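Local coordinates for protein 3-dehydroquinate dehydratase (Zymomonas mobilis subsp. mobilis, PDB 6SMF) that probably catalyses the trans-dehydration of 3-dehydroquinate to 3-dehydroshikimate through an enolate intermediate, as a type II dehydroquinase working as a dodecamer in chorismate biosynthesis, at residues P8-L13 and A77-A82; N39-Q44 and E137-A142; E69-K74 and I99-I104. All blocks are in the same frame, centred on the assembly; numbering follows the deposited sequence.

The three contacts belong to one flavodoxin-like parallel sheet and the helices on its two faces. Contact 1 is the centre of the sheet; contact 2 joins the two helices on one face, its centre about 11 Å from that of contact 1, and contact 3 lies on the other face, centred about 9 Å from contact 1 and about 19 Å from contact 2. Contacts 1 and 2 meet where N81 ND2 lies 3.0 Å from Y139 OH, a probable hydrogen bond beside a citrate, probably from the crystallisation liquor, that may mark the substrate pocket. Contact 3 joins contact 1 through strand pairing, L80 N lying 2.8 Å from I104 O, and through A70 packed on V78.

Contact 1: residues P8-L13 and A77-A82; sequences PTIFIL and AVILNA
A77 opens the pairing with a weak bond: its carbonyl oxygen accepts F11 N at 3.2 Å and a bent 132°. Strands 9-13 and 77-81 run parallel, 10° apart. V78 has CG1 anti to its backbone N (chi1 177°), which sends this methyl forward to L13 CD1, 3.7 Å away, while CG2 rests on F11 CB. I79 is held through both its backbone N and its O: the N donates to F11 O at 2.8 Å, and the O accepts L13 N. On the opposite face its side chain lies alongside that of I12, pointing the same way, and its CD1 reaches both I12 CG1 and I10 CG2, each at 4.0 Å. L80 returns to the face of V78 and L13, its CD1 methyl meeting L13 CB at 3.8 Å. N81 closes the ladder, its N bonded to L13 O at 2.9 Å; its amide ND2 turns to Y139 OH and the bound citrate, consistent with its predicted substrate-binding role. The pair forms the middle of a flavodoxin-like sheet. Strand 51-56 flanks 9-13 and strand 103-107 flanks 77-81; helix 60-72 packs over F11, L13 and V78, and helix 136-147 over I10, I12 and I79.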
loop_
_atom_site.group_PDB
_atom_site.type_symbol
_atom_site.label_atom_id
_atom_site.label_comp_id
_atom_site.label_asym_id
_atom_site.label_seq_id
_atom_site.Cartn_x
_atom_site.Cartn_y
_atom_site.Cartn_z
ATOM N N PRO A 8 -16.676 -0.191 45.278
ATOM C CA PRO A 8 -16.299 0.286 43.958
ATOM C C PRO A 8 -17.141 -0.460 42.919
ATOM O O PRO A 8 -17.339 -1.634 43.086
ATOM C CB PRO A 8 -14.807 -0.072 43.809
ATOM C CG PRO A 8 -14.298 -0.326 45.206
ATOM C CD PRO A 8 -15.509 -0.574 46.082
ATOM N N THR A 9 -17.653 0.233 41.904
ATOM C CA THR A 9 -18.436 -0.416 40.825
ATOM C C THR A 9 -17.547 -0.546 39.571
ATOM O O THR A 9 -16.774 0.377 39.246
ATOM C CB THR A 9 -19.809 0.251 40.647
ATOM O OG1 THR A 9 -19.714 1.128 39.522
ATOM C CG2 THR A 9 -20.323 0.958 41.890
ATOM N N ILE A 10 -17.584 -1.704 38.921
ATOM C CA ILE A 10 -16.800 -1.958 37.681
ATOM C C ILE A 10 -17.775 -2.327 36.569
ATOM O O ILE A 10 -18.397 -3.392 36.680
ATOM C CB ILE A 10 -15.750 -3.049 37.920
ATOM C CG1 ILE A 10 -14.622 -2.575 38.830
ATOM C CG2 ILE A 10 -15.190 -3.543 36.614
ATOM C CD1 ILE A 10 -13.790 -3.728 39.359
ATOM N N PHE A 11 -17.900 -1.474 35.556
ATOM C CA PHE A 11 -18.673 -1.747 34.325
ATOM C C PHE A 11 -17.946 -2.835 33.515
ATOM O O PHE A 11 -16.689 -2.846 33.396
ATOM C CB PHE A 11 -18.831 -0.466 33.512
ATOM C CG PHE A 11 -19.928 0.443 33.996
ATOM C CD1 PHE A 11 -19.942 0.898 35.296
ATOM C CD2 PHE A 11 -20.945 0.850 33.141
ATOM C CE1 PHE A 11 -20.972 1.709 35.742
ATOM C CE2 PHE A 11 -21.947 1.701 33.577
ATOM C CZ PHE A 11 -21.972 2.095 34.884
ATOM N N ILE A 12 -18.734 -3.782 33.016
ATOM C CA ILE A 12 -18.270 -4.846 32.097
ATOM C C ILE A 12 -19.200 -4.772 30.897
ATOM O O ILE A 12 -20.406 -5.065 31.069
ATOM C CB ILE A 12 -18.298 -6.210 32.781
ATOM C CG1 ILE A 12 -17.491 -6.198 34.084
ATOM C CG2 ILE A 12 -17.827 -7.286 31.818
ATOM C CD1 ILE A 12 -17.426 -7.543 34.794
ATOM N N LEU A 13 -18.657 -4.331 29.765
ATOM C CA LEU A 13 -19.449 -3.959 28.581
ATOM C C LEU A 13 -19.114 -4.909 27.434
ATOM O O LEU A 13 -17.938 -5.006 27.072
ATOM C CB LEU A 13 -19.134 -2.507 28.233
ATOM C CG LEU A 13 -19.425 -1.479 29.316
ATOM C CD1 LEU A 13 -19.024 -0.079 28.852
ATOM C CD2 LEU A 13 -20.888 -1.507 29.705
ATOM N N ALA A 77 -13.380 1.159 37.157
ATOM C CA ALA A 77 -12.831 0.573 35.900
ATOM C C ALA A 77 -13.944 0.163 34.927
ATOM O O ALA A 77 -15.118 0.064 35.341
ATOM C CB ALA A 77 -11.962 -0.609 36.226
ATOM N N VAL A 78 -13.591 0.016 33.650
ATOM C CA VAL A 78 -14.439 -0.623 32.599
ATOM C C VAL A 78 -13.654 -1.787 32.003
ATOM O O VAL A 78 -12.480 -1.632 31.633
ATOM C CB VAL A 78 -14.862 0.343 31.488
ATOM C CG1 VAL A 78 -15.667 -0.360 30.406
ATOM C CG2 VAL A 78 -15.640 1.510 32.051
ATOM N N ILE A 79 -14.298 -2.935 31.953
ATOM C CA ILE A 79 -13.807 -4.103 31.195
ATOM C C ILE A 79 -14.640 -4.083 29.924
ATOM O O ILE A 79 -15.873 -4.058 30.052
ATOM C CB ILE A 79 -13.985 -5.377 32.019
ATOM C CG1 ILE A 79 -13.109 -5.374 33.283
ATOM C CG2 ILE A 79 -13.749 -6.589 31.156
ATOM C CD1 ILE A 79 -13.517 -6.428 34.348
ATOM N N LEU A 80 -13.990 -3.981 28.766
ATOM C CA LEU A 80 -14.676 -3.740 27.475
ATOM C C LEU A 80 -14.268 -4.813 26.476
ATOM O O LEU A 80 -13.079 -4.951 26.202
ATOM C CB LEU A 80 -14.309 -2.351 26.945
ATOM C CG LEU A 80 -14.896 -2.016 25.581
ATOM C CD1 LEU A 80 -16.427 -2.112 25.610
ATOM C CD2 LEU A 80 -14.420 -0.632 25.138
ATOM N N ASN A 81 -15.252 -5.567 26.010
ATOM C CA ASN A 81 -15.159 -6.468 24.844
ATOM C C ASN A 81 -16.071 -5.870 23.772
ATOM O O ASN A 81 -17.263 -6.139 23.795
ATOM C CB ASN A 81 -15.526 -7.898 25.241
ATOM C CG ASN A 81 -15.243 -8.821 24.094
ATOM O OD1 ASN A 81 -15.086 -8.326 22.990
ATOM N ND2 ASN A 81 -15.177 -10.123 24.336
ATOM N N ALA A 82 -15.548 -4.991 22.930
ATOM C CA ALA A 82 -16.298 -4.301 21.856
ATOM C C ALA A 82 -16.603 -5.256 20.693
ATOM O O ALA A 82 -17.214 -4.823 19.735
ATOM C CB ALA A 82 -15.500 -3.108 21.395
#

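Contact 2: residues N39-Q44 and E137-A142; sequences NKLKLQ and ESYSLA
Q44 reaches across to S140 with its side chain extended, a chi1 of -161° placing CG opposite the backbone N, and its amide ends against the S140 carbonyl of helix 136-147. NE2 donates to S140 O at 2.8 Å in a nearly straight bond of 168°. The acceptor lies close to the plane of the Q44 amide, whereas the donor stands tilted from the plane of the S140 carbonyl. The other end of the same amide is pressed in, with OE1 only 3.1 Å from S140 CB. One turn earlier, L41 crosses Y139 obliquely: both its methyls straddle the root of the tyrosine, CD1 and CD2 each 3.9 Å from Y139 CB, and CD1 also approaches the ring at CD2. The ring itself runs on past the leucine, and its OH is bonded to N14 near the predicted substrate site. At the solvent-exposed border the K40 and E137 side chains cross at about a right angle; K40 CE comes within 3.8 Å of E137 OE2, but NZ stays 4.6 Å from that oxygen. E137 bends back over its own helix, where S140 OG donates to OE1 at 2.6 Å from above the carboxylate plane. Helix segments 39-44 and 137-142, inclined by 21° and lying on one face of the sheet, are thus joined by a graded interface: leucine against tyrosine inside, one hydrogen bond from a side-chain amide to a main-chain oxygen beside it, and outermost a lysine and glutamate whose opposite charges probably attract without forming a salt bridge.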
loop_
_atom_site.group_PDB
_atom_site.type_symbol
_atom_site.label_atom_id
_atom_site.label_comp_id
_atom_site.label_asym_id
_atom_site.label_seq_id
_atom_site.Cartn_x
_atom_site.Cartn_y
_atom_site.Cartn_z
ATOM N N ASN A 39 -22.642 -14.799 35.503
ATOM C CA ASN A 39 -22.834 -15.497 36.802
ATOM C C ASN A 39 -21.462 -15.731 37.435
ATOM O O ASN A 39 -21.294 -15.373 38.617
ATOM C CB ASN A 39 -23.682 -16.767 36.636
ATOM C CG ASN A 39 -25.151 -16.449 36.234
ATOM O OD1 ASN A 39 -25.626 -15.278 36.248
ATOM N ND2 ASN A 39 -25.897 -17.497 35.893
ATOM N N LYS A 40 -20.493 -16.249 36.658
ATOM C CA LYS A 40 -19.100 -16.485 37.144
ATOM C C LYS A 40 -18.592 -15.187 37.788
ATOM O O LYS A 40 -18.068 -15.266 38.948
ATOM C CB LYS A 40 -18.167 -16.918 36.013
ATOM C CG LYS A 40 -17.804 -18.396 35.892
ATOM C CD LYS A 40 -16.820 -18.620 34.684
ATOM C CE LYS A 40 -15.696 -19.627 34.904
ATOM N NZ LYS A 40 -16.184 -20.817 35.650
ATOM N N LEU A 41 -18.811 -14.061 37.076
ATOM C CA LEU A 41 -18.206 -12.728 37.348
ATOM C C LEU A 41 -18.846 -12.110 38.589
ATOM O O LEU A 41 -18.097 -11.554 39.405
ATOM C CB LEU A 41 -18.364 -11.797 36.135
ATOM C CG LEU A 41 -17.415 -12.082 34.965
ATOM C CD1 LEU A 41 -17.768 -11.236 33.751
ATOM C CD2 LEU A 41 -15.964 -11.842 35.355
ATOM N N LYS A 42 -20.172 -12.186 38.702
ATOM C CA LYS A 42 -20.941 -11.704 39.887
ATOM C C LYS A 42 -20.430 -12.379 41.169
ATOM O O LYS A 42 -20.301 -11.647 42.177
ATOM C CB LYS A 42 -22.443 -11.941 39.724
ATOM C CG LYS A 42 -23.105 -10.873 38.873
ATOM C CD LYS A 42 -24.390 -11.282 38.261
ATOM C CE LYS A 42 -25.143 -10.080 37.741
ATOM N NZ LYS A 42 -26.216 -10.531 36.837
ATOM N N LEU A 43 -20.115 -13.684 41.094
ATOM C CA LEU A 43 -19.560 -14.495 42.223
ATOM C C LEU A 43 -18.123 -14.063 42.530
ATOM O O LEU A 43 -17.771 -13.994 43.725
ATOM C CB LEU A 43 -19.567 -15.985 41.868
ATOM C CG LEU A 43 -20.826 -16.764 42.224
ATOM C CD1 LEU A 43 -20.711 -18.171 41.654
ATOM C CD2 LEU A 43 -21.052 -16.781 43.725
ATOM N N GLN A 44 -17.313 -13.840 41.492
ATOM C CA GLN A 44 -15.898 -13.428 41.644
ATOM C C GLN A 44 -15.897 -12.063 42.336
ATOM O O GLN A 44 -15.018 -11.820 43.226
ATOM C CB GLN A 44 -15.241 -13.404 40.267
ATOM C CG GLN A 44 -13.727 -13.438 40.297
ATOM C CD GLN A 44 -13.181 -13.032 38.951
ATOM O OE1 GLN A 44 -13.798 -13.250 37.902
ATOM N NE2 GLN A 44 -12.017 -12.408 38.992
ATOM N N GLU A 137 -12.101 -16.934 31.255
ATOM C CA GLU A 137 -10.926 -16.587 32.103
ATOM C C GLU A 137 -10.374 -15.214 31.689
ATOM O O GLU A 137 -9.812 -14.587 32.580
ATOM C CB GLU A 137 -9.855 -17.693 32.096
ATOM C CG GLU A 137 -10.206 -18.911 32.949
ATOM C CD GLU A 137 -10.837 -18.638 34.336
ATOM O OE1 GLU A 137 -10.242 -17.830 35.137
ATOM O OE2 GLU A 137 -11.962 -19.187 34.623
ATOM N N SER A 138 -10.515 -14.768 30.428
ATOM C CA SER A 138 -10.115 -13.406 29.984
ATOM C C SER A 138 -10.823 -12.357 30.868
ATOM O O SER A 138 -10.170 -11.440 31.376
ATOM C CB SER A 138 -10.350 -13.145 28.493
ATOM O OG SER A 138 -9.463 -13.901 27.660
ATOM N N TYR A 139 -12.119 -12.497 31.061
ATOM C CA TYR A 139 -12.922 -11.612 31.943
ATOM C C TYR A 139 -12.466 -11.748 33.407
ATOM O O TYR A 139 -12.281 -10.709 34.079
ATOM C CB TYR A 139 -14.417 -11.933 31.812
ATOM C CG TYR A 139 -15.015 -11.543 30.480
ATOM C CD1 TYR A 139 -14.994 -12.423 29.405
ATOM C CD2 TYR A 139 -15.640 -10.314 30.306
ATOM C CE1 TYR A 139 -15.575 -12.094 28.198
ATOM C CE2 TYR A 139 -16.227 -9.980 29.099
ATOM C CZ TYR A 139 -16.176 -10.866 28.045
ATOM O OH TYR A 139 -16.724 -10.537 26.844
ATOM N N SER A 140 -12.310 -12.977 33.914
ATOM C CA SER A 140 -11.980 -13.216 35.337
ATOM C C SER A 140 -10.645 -12.515 35.660
ATOM O O SER A 140 -10.593 -11.800 36.689
ATOM C CB SER A 140 -12.061 -14.704 35.725
ATOM O OG SER A 140 -10.798 -15.347 35.854
ATOM N N LEU A 141 -9.623 -12.661 34.815
ATOM C CA LEU A 141 -8.283 -12.010 34.958
ATOM C C LEU A 141 -8.422 -10.485 34.945
ATOM O O LEU A 141 -7.758 -9.781 35.759
ATOM C CB LEU A 141 -7.384 -12.434 33.802
ATOM C CG LEU A 141 -6.871 -13.872 33.846
ATOM C CD1 LEU A 141 -6.422 -14.313 32.458
ATOM C CD2 LEU A 141 -5.714 -13.986 34.811
ATOM N N ALA A 142 -9.242 -9.999 34.031
ATOM C CA ALA A 142 -9.549 -8.564 33.862
ATOM C C ALA A 142 -10.174 -8.060 35.170
ATOM O O ALA A 142 -9.759 -7.008 35.659
ATOM C CB ALA A 142 -10.456 -8.395 32.656
#

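Contact 3: residues E69-K74 and I99-I104; sequences EAQAVK and ITVPVI
Backbone approach is closest at Q71 and V101, whose CA atoms are 5.9 Å apart, where the last turn of helix 60-72 passes the loop between I99 and the strand that begins at V103. Q71 carries the contact, laid along this loop with its chain extended; a chi1 of -152° swings its CG to the far side from N. Its aliphatic part does the apolar work. CB sits 4.0 Å from I99 CB, with I99 CG2 close behind, while CG lies 3.9 Å from V101 CG2. The Q71 and V101 side chains slide past each other in opposite directions, so that the valine methyl tucks in against the helix itself, 3.7 Å from Q71 CA. V101 CG2 takes this place because, with chi1 at 179°, it stands anti to its own carbonyl carbon. The same CG2 also nears A70 O, at 4.0 Å. The Q71 side chain ends beside the T100 hydroxyl and backbone N; its amide is probably turned over in the model, which leaves the pairing undecided. Just beyond, the helix ends in a Schellman motif, K74 having positive phi, which turns the chain toward strand 77-81. A70 packs on F11 of the sheet, V101 packs on V78, and T100 touches R24 of a neighbouring subunit. The contact joins the end of one helix of the alpha/beta sandwich to the loop leading from the next helix into strand 103-107. Chemically it is mixed: a hydrophobic inner side of alanine, isoleucine and valine is extended outward by the methylenes of Q71, and the polar end of Q71 lies at the exposed side, next to T100.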
loop_
_atom_site.group_PDB
_atom_site.type_symbol
_atom_site.label_atom_id
_atom_site.label_comp_id
_atom_site.label_asym_id
_atom_site.label_seq_id
_atom_site.Cartn_x
_atom_site.Cartn_y
_atom_site.Cartn_z
ATOM N N GLU A 69 -21.212 6.983 30.809
ATOM C CA GLU A 69 -22.020 6.736 32.030
ATOM C C GLU A 69 -21.090 6.229 33.139
ATOM O O GLU A 69 -21.286 6.632 34.318
ATOM C CB GLU A 69 -23.142 5.743 31.728
ATOM C CG GLU A 69 -24.041 5.404 32.922
ATOM C CD GLU A 69 -25.086 4.332 32.651
ATOM O OE1 GLU A 69 -25.392 4.069 31.435
ATOM O OE2 GLU A 69 -25.606 3.781 33.649
ATOM N N ALA A 70 -20.107 5.394 32.807
ATOM C CA ALA A 70 -19.144 4.912 33.815
ATOM C C ALA A 70 -18.361 6.106 34.361
ATOM O O ALA A 70 -18.146 6.147 35.574
ATOM C CB ALA A 70 -18.221 3.874 33.276
ATOM N N GLN A 71 -17.979 7.077 33.535
ATOM C CA GLN A 71 -17.222 8.223 34.106
ATOM C C GLN A 71 -18.123 9.057 35.024
ATOM O O GLN A 71 -17.611 9.535 36.053
ATOM C CB GLN A 71 -16.585 9.127 33.054
ATOM C CG GLN A 71 -15.343 9.811 33.608
ATOM C CD GLN A 71 -15.013 11.039 32.806
ATOM O OE1 GLN A 71 -15.902 11.634 32.189
ATOM N NE2 GLN A 71 -13.744 11.428 32.810
ATOM N N ALA A 72 -19.406 9.206 34.675
ATOM C CA ALA A 72 -20.397 10.089 35.351
ATOM C C ALA A 72 -20.670 9.577 36.768
ATOM O O ALA A 72 -21.040 10.352 37.643
ATOM C CB ALA A 72 -21.672 10.121 34.547
ATOM N N VAL A 73 -20.465 8.282 36.959
ATOM C CA VAL A 73 -20.860 7.468 38.142
ATOM C C VAL A 73 -19.587 7.174 38.951
ATOM O O VAL A 73 -19.664 6.436 39.946
ATOM C CB VAL A 73 -21.594 6.232 37.580
ATOM C CG1 VAL A 73 -21.200 4.917 38.235
ATOM C CG2 VAL A 73 -23.108 6.459 37.573
ATOM N N LYS A 74 -18.459 7.755 38.517
ATOM C CA LYS A 74 -17.090 7.589 39.081
ATOM C C LYS A 74 -16.759 6.106 39.278
ATOM O O LYS A 74 -16.105 5.768 40.289
ATOM C CB LYS A 74 -16.976 8.371 40.383
ATOM C CG LYS A 74 -17.533 9.787 40.313
ATOM C CD LYS A 74 -16.508 10.895 40.213
ATOM C CE LYS A 74 -16.887 11.992 41.185
ATOM N NZ LYS A 74 -15.766 12.931 41.398
ATOM N N ILE A 99 -12.574 9.840 28.618
ATOM C CA ILE A 99 -12.913 9.495 30.034
ATOM C C ILE A 99 -11.632 9.178 30.805
ATOM O O ILE A 99 -10.657 8.774 30.179
ATOM C CB ILE A 99 -13.923 8.342 30.118
ATOM C CG1 ILE A 99 -13.290 6.988 29.767
ATOM C CG2 ILE A 99 -15.128 8.677 29.270
ATOM C CD1 ILE A 99 -14.216 5.802 29.928
ATOM N N THR A 100 -11.659 9.395 32.117
ATOM C CA THR A 100 -10.526 9.192 33.057
ATOM C C THR A 100 -10.545 7.800 33.685
ATOM O O THR A 100 -9.550 7.434 34.296
ATOM C CB THR A 100 -10.595 10.121 34.269
ATOM O OG1 THR A 100 -11.086 11.381 33.820
ATOM C CG2 THR A 100 -9.233 10.239 34.918
ATOM N N VAL A 101 -11.679 7.110 33.631
ATOM C CA VAL A 101 -11.837 5.715 34.126
ATOM C C VAL A 101 -10.944 4.813 33.279
ATOM O O VAL A 101 -11.128 4.768 32.063
ATOM C CB VAL A 101 -13.301 5.255 34.021
ATOM C CG1 VAL A 101 -13.481 3.821 34.505
ATOM C CG2 VAL A 101 -14.231 6.205 34.751
ATOM N N PRO A 102 -10.031 4.015 33.883
ATOM C CA PRO A 102 -9.264 3.028 33.130
ATOM C C PRO A 102 -10.157 1.992 32.430
ATOM O O PRO A 102 -11.132 1.563 33.004
ATOM C CB PRO A 102 -8.378 2.298 34.135
ATOM C CG PRO A 102 -8.598 2.994 35.486
ATOM C CD PRO A 102 -9.758 3.956 35.327
ATOM N N VAL A 103 -9.785 1.638 31.200
ATOM C CA VAL A 103 -10.453 0.599 30.378
ATOM C C VAL A 103 -9.472 -0.562 30.153
ATOM O O VAL A 103 -8.300 -0.331 29.771
ATOM C CB VAL A 103 -10.955 1.186 29.058
ATOM C CG1 VAL A 103 -11.659 0.128 28.213
ATOM C CG2 VAL A 103 -11.849 2.379 29.296
ATOM N N ILE A 104 -9.941 -1.770 30.436
ATOM C CA ILE A 104 -9.250 -3.039 30.090
ATOM C C ILE A 104 -9.970 -3.694 28.903
ATOM O O ILE A 104 -11.207 -3.967 28.999
ATOM C CB ILE A 104 -9.211 -3.954 31.308
ATOM C CG1 ILE A 104 -8.439 -3.295 32.438
ATOM C CG2 ILE A 104 -8.621 -5.298 30.926
ATOM C CD1 ILE A 104 -8.657 -3.977 33.759
#